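Local coordinates for protein putative dehydrogenase (Pseudarthrobacter phenanthrenivorans, PDB 6A3F) that oxidises the anhydrosugar levoglucosan to 3-dehydrolevoglucosan with NAD(+) as the hydride acceptor, working as a homotetramer of the Gfo/Idh/MocA family, at residues B[21-33]-B[50-63]. Residues are numbered along the deposited sequence; the frame is centred on the assembly and turned at random.
Sequences MQNLNVGLIGGGF and WPAPALPVRKVIAE
Gln22 O accepts a hydrogen bond from Leu55 N at 2.9 Å, the first of nine backbone hydrogen bonds that zip strands 23-30 and 55-62 together in parallel, their axes 10° apart. The last joins Gly30 N to Ala62 O. Midway the register slips by one residue: Arg58 centres an inverse gamma turn, and Val26 O accepts from both Lys59 N (3.0 Å) and Val60 N (3.2 Å), a beta bulge with Lys59 as the extra residue between Arg58, which pairs with Val26, and Val60, which pairs with Gly27.

Apolar packing differs along the pair. At the N-terminal end of the pair Met21 reaches across Leu55, its CE tightly set against Leu55 CD1 (3.4 Å), while SD makes an oblique Met-aromatic contact with the Trp50 ring, 4.6 Å from the centroid of its six-membered ring. The Met21 side chain runs extended through chi1 and chi2 and bends at chi3 (47°), which swings CE toward Leu55 and Trp50. Trp50 NE1 is held by Glu71 of the second subunit. Further in, Leu28 and Ile61 run side by side, meeting through CD2 and CD1, and Gly27 lets Val60 CG1 settle 3.6 Å from its CA.

Among the polar side chains, Asn25 lies alongside Val57 and Lys59. Its OD1 rests against Val57 CB, whereas ND2 hydrogen-bonds to Asp93 O; Lys59 NZ continues to a salt bridge with Glu79.

Where the strands end, a water accepts from Gly32 N (2.7 Å) and donates to Glu63 OE1 (2.9 Å), tying the glycine-rich turn to the acidic residue. Glu63 and Phe33 both bind NADH, and Gly30 and Gly32 fit a GxGxxG pattern. Joined through helix 35-48, the strands form the first beta-alpha-beta unit of the Rossmann fold, with its dinucleotide-binding residues gathered at the carboxyl ends of the strands.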
ATOM      1  N   MET B  21     -44.181 -13.205   9.191  1.00 57.23           N
ATOM      2  CA  MET B  21     -43.239 -12.068   8.865  1.00 56.27           C
ATOM      3  C   MET B  21     -44.050 -10.840   8.427  1.00 53.41           C
ATOM      4  O   MET B  21     -44.732 -10.856   7.405  1.00 52.95           O
ATOM      5  CB  MET B  21     -42.266 -12.443   7.742  1.00 57.09           C
ATOM      6  CG  MET B  21     -41.157 -11.416   7.503  1.00 52.29           C
ATOM      7  SD  MET B  21     -40.068 -11.857   6.117  1.00 54.16           S
ATOM      8  CE  MET B  21     -41.282 -12.302   4.873  1.00 66.20           C
ATOM      9  N   GLN B  22     -43.942  -9.767   9.206  1.00 56.55           N
ATOM     10  CA  GLN B  22     -44.782  -8.599   9.019  1.00 54.27           C
ATOM     11  C   GLN B  22     -44.170  -7.679   7.949  1.00 48.27           C
ATOM     12  O   GLN B  22     -42.945  -7.503   7.853  1.00 40.68           O
ATOM     13  CB  GLN B  22     -44.950  -7.867  10.355  1.00 63.20           C
ATOM     14  CG  GLN B  22     -46.217  -7.017  10.429  1.00 75.53           C
ATOM     15  CD  GLN B  22     -46.243  -6.096  11.627  1.00 82.14           C
ATOM     16  OE1 GLN B  22     -45.607  -6.368  12.648  1.00 83.69           O
ATOM     17  NE2 GLN B  22     -46.979  -4.997  11.511  1.00 72.90           N
ATOM     18  N   ASN B  23     -45.050  -7.080   7.166  1.00 40.41           N
ATOM     19  CA  ASN B  23     -44.722  -5.934   6.342  1.00 41.01           C
ATOM     20  C   ASN B  23     -44.633  -4.678   7.224  1.00 42.35           C
ATOM     21  O   ASN B  23     -45.524  -4.429   8.020  1.00 42.85           O
ATOM     22  CB  ASN B  23     -45.757  -5.753   5.246  1.00 43.65           C
ATOM     23  CG  ASN B  23     -45.677  -6.811   4.174  1.00 47.38           C
ATOM     24  OD1 ASN B  23     -44.722  -7.571   4.091  1.00 47.69           O
ATOM     25  ND2 ASN B  23     -46.682  -6.845   3.320  1.00 55.86           N
ATOM     26  N   LEU B  24     -43.536  -3.923   7.136  1.00 37.00           N
ATOM     27  CA  LEU B  24     -43.389  -2.650   7.849  1.00 33.58           C
ATOM     28  C   LEU B  24     -43.247  -1.523   6.812  1.00 33.94           C
ATOM     29  O   LEU B  24     -42.335  -1.527   5.958  1.00 32.49           O
ATOM     30  CB  LEU B  24     -42.189  -2.699   8.798  1.00 32.99           C
ATOM     31  CG  LEU B  24     -42.356  -3.537  10.067  1.00 34.21           C
ATOM     32  CD1 LEU B  24     -41.028  -3.730  10.732  1.00 33.87           C
ATOM     33  CD2 LEU B  24     -43.330  -2.913  11.059  1.00 36.33           C
ATOM     34  N   ASN B  25     -44.192  -0.582   6.876  1.00 31.45           N
ATOM     35  CA  ASN B  25     -44.329   0.465   5.898  1.00 31.94           C
ATOM     36  C   ASN B  25     -43.412   1.615   6.322  1.00 32.06           C
ATOM     37  O   ASN B  25     -43.542   2.180   7.406  1.00 30.45           O
ATOM     38  CB  ASN B  25     -45.790   0.910   5.738  1.00 31.07           C
ATOM     39  CG  ASN B  25     -46.674  -0.130   5.085  1.00 29.36           C
ATOM     40  OD1 ASN B  25     -46.285  -0.784   4.128  1.00 32.34           O
ATOM     41  ND2 ASN B  25     -47.902  -0.252   5.560  1.00 35.50           N
ATOM     42  N   VAL B  26     -42.499   1.949   5.422  1.00 29.58           N
ATOM     43  CA  VAL B  26     -41.517   3.014   5.630  1.00 29.44           C
ATOM     44  C   VAL B  26     -41.972   4.277   4.920  1.00 27.88           C
ATOM     45  O   VAL B  26     -42.289   4.236   3.716  1.00 27.56           O
ATOM     46  CB  VAL B  26     -40.123   2.617   5.095  1.00 29.31           C
ATOM     47  CG1 VAL B  26     -39.122   3.748   5.249  1.00 28.29           C
ATOM     48  CG2 VAL B  26     -39.624   1.343   5.753  1.00 29.63           C
ATOM     49  N   GLY B  27     -41.910   5.374   5.668  1.00 28.36           N
ATOM     50  CA  GLY B  27     -41.939   6.706   5.121  1.00 29.19           C
ATOM     51  C   GLY B  27     -40.562   7.352   5.152  1.00 27.87           C
ATOM     52  O   GLY B  27     -40.017   7.544   6.223  1.00 28.43           O
ATOM     53  N   LEU B  28     -40.005   7.643   3.986  1.00 25.29           N
ATOM     54  CA  LEU B  28     -38.723   8.360   3.848  1.00 26.18           C
ATOM     55  C   LEU B  28     -39.006   9.849   3.644  1.00 27.63           C
ATOM     56  O   LEU B  28     -39.748  10.224   2.755  1.00 28.14           O
ATOM     57  CB  LEU B  28     -37.991   7.761   2.641  1.00 29.33           C
ATOM     58  CG  LEU B  28     -36.699   8.434   2.190  1.00 30.21           C
ATOM     59  CD1 LEU B  28     -35.663   8.382   3.291  1.00 29.39           C
ATOM     60  CD2 LEU B  28     -36.146   7.781   0.941  1.00 31.28           C
ATOM     61  N   ILE B  29     -38.404  10.678   4.470  1.00 28.63           N
ATOM     62  CA  ILE B  29     -38.554  12.130   4.356  1.00 31.23           C
ATOM     63  C   ILE B  29     -37.218  12.686   3.876  1.00 29.74           C
ATOM     64  O   ILE B  29     -36.219  12.602   4.620  1.00 28.70           O
ATOM     65  CB  ILE B  29     -38.984  12.731   5.713  1.00 31.55           C
ATOM     66  CG1 ILE B  29     -40.285  12.088   6.199  1.00 32.35           C
ATOM     67  CG2 ILE B  29     -39.070  14.250   5.638  1.00 32.79           C
ATOM     68  CD1 ILE B  29     -40.658  12.446   7.622  1.00 35.61           C
ATOM     69  N   GLY B  30     -37.209  13.201   2.637  1.00 28.66           N
ATOM     70  CA  GLY B  30     -36.062  13.900   2.061  1.00 32.13           C
ATOM     71  C   GLY B  30     -34.990  12.919   1.587  1.00 35.50           C
ATOM     72  O   GLY B  30     -35.297  11.925   0.998  1.00 40.10           O
ATOM     73  N   GLY B  31     -33.725  13.212   1.841  1.00 38.32           N
ATOM     74  CA  GLY B  31     -32.663  12.291   1.474  1.00 40.87           C
ATOM     75  C   GLY B  31     -31.782  12.805   0.357  1.00 35.74           C
ATOM     76  O   GLY B  31     -30.689  12.283   0.197  1.00 36.56           O
ATOM     77  N   GLY B  32     -32.220  13.812  -0.395  1.00 40.38           N
ATOM     78  CA  GLY B  32     -31.400  14.338  -1.534  1.00 48.50           C
ATOM     79  C   GLY B  32     -31.105  13.274  -2.601  1.00 53.06           C
ATOM     80  O   GLY B  32     -31.934  12.369  -2.867  1.00 46.92           O
ATOM     81  N   PHE B  33     -29.919  13.333  -3.199  1.00 61.95           N
ATOM     82  CA  PHE B  33     -29.530  12.307  -4.226  1.00 70.24           C
ATOM     83  C   PHE B  33     -29.411  10.922  -3.562  1.00 58.38           C
ATOM     84  O   PHE B  33     -29.820   9.829  -4.146  1.00 40.86           O
ATOM     85  CB  PHE B  33     -28.218  12.696  -4.917  1.00 77.98           C
ATOM     86  CG  PHE B  33     -28.217  14.055  -5.574  1.00 91.68           C
ATOM     87  CD1 PHE B  33     -29.398  14.650  -6.010  1.00 95.88           C
ATOM     88  CD2 PHE B  33     -27.023  14.735  -5.780  1.00 96.22           C
ATOM     89  CE1 PHE B  33     -29.385  15.897  -6.619  1.00 97.35           C
ATOM     90  CE2 PHE B  33     -27.012  15.982  -6.392  1.00 98.31           C
ATOM     91  CZ  PHE B  33     -28.192  16.560  -6.811  1.00 96.65           C
ATOM     92  N   TRP B  50     -32.007 -13.500   5.180  1.00 24.72           N
ATOM     93  CA  TRP B  50     -33.255 -14.216   4.955  1.00 26.58           C
ATOM     94  C   TRP B  50     -33.310 -15.536   5.753  1.00 27.71           C
ATOM     95  O   TRP B  50     -32.367 -16.350   5.718  1.00 29.07           O
ATOM     96  CB  TRP B  50     -33.479 -14.485   3.472  1.00 27.51           C
ATOM     97  CG  TRP B  50     -34.857 -15.010   3.213  1.00 29.43           C
ATOM     98  CD1 TRP B  50     -35.229 -16.323   3.091  1.00 30.85           C
ATOM     99  CD2 TRP B  50     -36.068 -14.242   3.117  1.00 28.71           C
ATOM    100  NE1 TRP B  50     -36.582 -16.410   2.878  1.00 32.54           N
ATOM    101  CE2 TRP B  50     -37.120 -15.156   2.883  1.00 30.34           C
ATOM    102  CE3 TRP B  50     -36.363 -12.879   3.161  1.00 28.66           C
ATOM    103  CZ2 TRP B  50     -38.442 -14.749   2.693  1.00 28.95           C
ATOM    104  CZ3 TRP B  50     -37.663 -12.477   2.967  1.00 30.37           C
ATOM    105  CH2 TRP B  50     -38.697 -13.404   2.760  1.00 29.79           C
ATOM    106  N   PRO B  51     -34.406 -15.789   6.465  1.00 28.68           N
ATOM    107  CA  PRO B  51     -35.615 -14.941   6.588  1.00 30.52           C
ATOM    108  C   PRO B  51     -35.374 -13.595   7.275  1.00 28.72           C
ATOM    109  O   PRO B  51     -34.643 -13.511   8.243  1.00 27.18           O
ATOM    110  CB  PRO B  51     -36.566 -15.745   7.507  1.00 31.59           C
ATOM    111  CG  PRO B  51     -36.066 -17.160   7.416  1.00 32.92           C
ATOM    112  CD  PRO B  51     -34.563 -17.005   7.284  1.00 31.67           C
ATOM    113  N   ALA B  52     -36.017 -12.566   6.757  1.00 28.84           N
ATOM    114  CA  ALA B  52     -35.820 -11.237   7.246  1.00 30.45           C
ATOM    115  C   ALA B  52     -36.582 -11.049   8.557  1.00 34.24           C
ATOM    116  O   ALA B  52     -37.607 -11.670   8.779  1.00 35.26           O
ATOM    117  CB  ALA B  52     -36.249 -10.215   6.219  1.00 29.90           C
ATOM    118  N   PRO B  53     -36.064 -10.165   9.418  1.00 36.41           N
ATOM    119  CA  PRO B  53     -36.813  -9.833  10.619  1.00 36.63           C
ATOM    120  C   PRO B  53     -38.203  -9.283  10.250  1.00 37.33           C
ATOM    121  O   PRO B  53     -39.146  -9.543  10.970  1.00 37.62           O
ATOM    122  CB  PRO B  53     -35.975  -8.804  11.396  1.00 36.02           C
ATOM    123  CG  PRO B  53     -34.816  -8.412  10.473  1.00 36.27           C
ATOM    124  CD  PRO B  53     -34.823  -9.382   9.317  1.00 35.23           C
ATOM    125  N   ALA B  54     -38.300  -8.546   9.152  1.00 35.59           N
ATOM    126  CA  ALA B  54     -39.559  -8.035   8.657  1.00 35.73           C
ATOM    127  C   ALA B  54     -39.325  -7.528   7.239  1.00 38.06           C
ATOM    128  O   ALA B  54     -38.186  -7.271   6.874  1.00 40.62           O
ATOM    129  CB  ALA B  54     -40.073  -6.920   9.543  1.00 37.45           C
ATOM    130  N   LEU B  55     -40.400  -7.373   6.472  1.00 38.17           N
ATOM    131  CA  LEU B  55     -40.297  -6.980   5.078  1.00 36.57           C
ATOM    132  C   LEU B  55     -40.486  -5.466   4.958  1.00 34.93           C
ATOM    133  O   LEU B  55     -41.591  -4.982   5.119  1.00 32.58           O
ATOM    134  CB  LEU B  55     -41.356  -7.716   4.249  1.00 40.08           C
ATOM    135  CG  LEU B  55     -40.900  -9.029   3.616  1.00 45.12           C
ATOM    136  CD1 LEU B  55     -42.028  -9.677   2.823  1.00 50.05           C
ATOM    137  CD2 LEU B  55     -39.670  -8.795   2.737  1.00 45.21           C
ATOM    138  N   PRO B  56     -39.414  -4.732   4.655  1.00 32.67           N
ATOM    139  CA  PRO B  56     -39.587  -3.283   4.517  1.00 30.68           C
ATOM    140  C   PRO B  56     -40.427  -3.001   3.263  1.00 30.73           C
ATOM    141  O   PRO B  56     -40.237  -3.635   2.225  1.00 32.79           O
ATOM    142  CB  PRO B  56     -38.166  -2.714   4.390  1.00 30.43           C
ATOM    143  CG  PRO B  56     -37.277  -3.809   4.933  1.00 30.76           C
ATOM    144  CD  PRO B  56     -37.990  -5.096   4.584  1.00 31.89           C
ATOM    145  N   VAL B  57     -41.364  -2.070   3.372  1.00 31.00           N
ATOM    146  CA  VAL B  57     -42.124  -1.636   2.224  1.00 28.66           C
ATOM    147  C   VAL B  57     -41.868  -0.134   2.051  1.00 29.47           C
ATOM    148  O   VAL B  57     -41.985   0.640   3.007  1.00 30.81           O
ATOM    149  CB  VAL B  57     -43.638  -1.923   2.373  1.00 29.48           C
ATOM    150  CG1 VAL B  57     -44.422  -1.287   1.228  1.00 30.29           C
ATOM    151  CG2 VAL B  57     -43.968  -3.407   2.460  1.00 31.01           C
ATOM    152  N   ARG B  58     -41.515   0.252   0.842  1.00 29.77           N
ATOM    153  CA  ARG B  58     -41.251   1.618   0.519  1.00 29.52           C
ATOM    154  C   ARG B  58     -42.611   2.278   0.273  1.00 31.71           C
ATOM    155  O   ARG B  58     -43.049   2.348  -0.855  1.00 31.44           O
ATOM    156  CB  ARG B  58     -40.337   1.724  -0.708  1.00 27.60           C
ATOM    157  CG  ARG B  58     -38.952   1.117  -0.501  1.00 27.12           C
ATOM    158  CD  ARG B  58     -38.125   0.936  -1.766  1.00 27.55           C
ATOM    159  NE  ARG B  58     -38.446  -0.334  -2.414  1.00 27.06           N
ATOM    160  CZ  ARG B  58     -38.278  -0.626  -3.695  1.00 27.61           C
ATOM    161  NH1 ARG B  58     -37.820   0.268  -4.555  1.00 28.83           N
ATOM    162  NH2 ARG B  58     -38.647  -1.818  -4.124  1.00 30.57           N
ATOM    163  N   LYS B  59     -43.254   2.725   1.350  1.00 31.72           N
ATOM    164  CA  LYS B  59     -44.676   3.044   1.287  1.00 32.42           C
ATOM    165  C   LYS B  59     -44.863   4.467   0.766  1.00 31.05           C
ATOM    166  O   LYS B  59     -45.644   4.697  -0.187  1.00 31.77           O
ATOM    167  CB  LYS B  59     -45.338   2.860   2.656  1.00 35.00           C
ATOM    168  CG  LYS B  59     -46.862   2.973   2.630  1.00 31.84           C
ATOM    169  CD  LYS B  59     -47.520   1.998   1.669  1.00 33.24           C
ATOM    170  CE  LYS B  59     -48.984   1.804   1.991  1.00 40.50           C
ATOM    171  NZ  LYS B  59     -49.542   0.599   1.332  1.00 43.88           N
ATOM    172  N   VAL B  60     -44.159   5.414   1.371  1.00 30.61           N
ATOM    173  CA  VAL B  60     -44.349   6.822   1.026  1.00 31.44           C
ATOM    174  C   VAL B  60     -43.026   7.580   1.162  1.00 29.25           C
ATOM    175  O   VAL B  60     -42.273   7.308   2.064  1.00 27.68           O
ATOM    176  CB  VAL B  60     -45.438   7.440   1.924  1.00 31.87           C
ATOM    177  CG1 VAL B  60     -45.028   7.512   3.379  1.00 33.16           C
ATOM    178  CG2 VAL B  60     -45.850   8.805   1.429  1.00 33.19           C
ATOM    179  N   ILE B  61     -42.804   8.541   0.269  1.00 31.04           N
ATOM    180  CA  ILE B  61     -41.659   9.455   0.312  1.00 32.18           C
ATOM    181  C   ILE B  61     -42.174  10.901   0.301  1.00 34.57           C
ATOM    182  O   ILE B  61     -43.094  11.225  -0.430  1.00 33.26           O
ATOM    183  CB  ILE B  61     -40.680   9.167  -0.848  1.00 29.01           C
ATOM    184  CG1 ILE B  61     -39.381   9.958  -0.747  1.00 31.03           C
ATOM    185  CG2 ILE B  61     -41.347   9.339  -2.204  1.00 31.39           C
ATOM    186  CD1 ILE B  61     -38.313   9.448  -1.674  1.00 32.88           C
ATOM    187  N   ALA B  62     -41.570  11.725   1.149  1.00 33.04           N
ATOM    188  CA  ALA B  62     -41.850  13.172   1.198  1.00 33.08           C
ATOM    189  C   ALA B  62     -40.684  13.943   0.602  1.00 35.61           C
ATOM    190  O   ALA B  62     -39.529  13.679   0.972  1.00 35.86           O
ATOM    191  CB  ALA B  62     -42.049  13.580   2.629  1.00 32.80           C
ATOM    192  N   GLU B  63     -40.979  14.894  -0.279  1.00 33.09           N
ATOM    193  CA  GLU B  63     -40.011  15.883  -0.711  1.00 33.86           C
ATOM    194  C   GLU B  63     -40.659  17.281  -0.619  1.00 35.64           C
ATOM    195  O   GLU B  63     -41.804  17.416  -0.191  1.00 36.04           O
ATOM    196  CB  GLU B  63     -39.516  15.617  -2.131  1.00 31.30           C
ATOM    197  CG  GLU B  63     -38.951  14.229  -2.347  1.00 36.18           C
ATOM    198  CD  GLU B  63     -37.621  13.932  -1.672  1.00 36.86           C
ATOM    199  OE1 GLU B  63     -36.929  14.867  -1.276  1.00 38.07           O
ATOM    200  OE2 GLU B  63     -37.301  12.723  -1.523  1.00 39.56           O
TER
HETATM  201  O   HOH W   1     -34.265  15.550  -0.430  1.00 43.43           O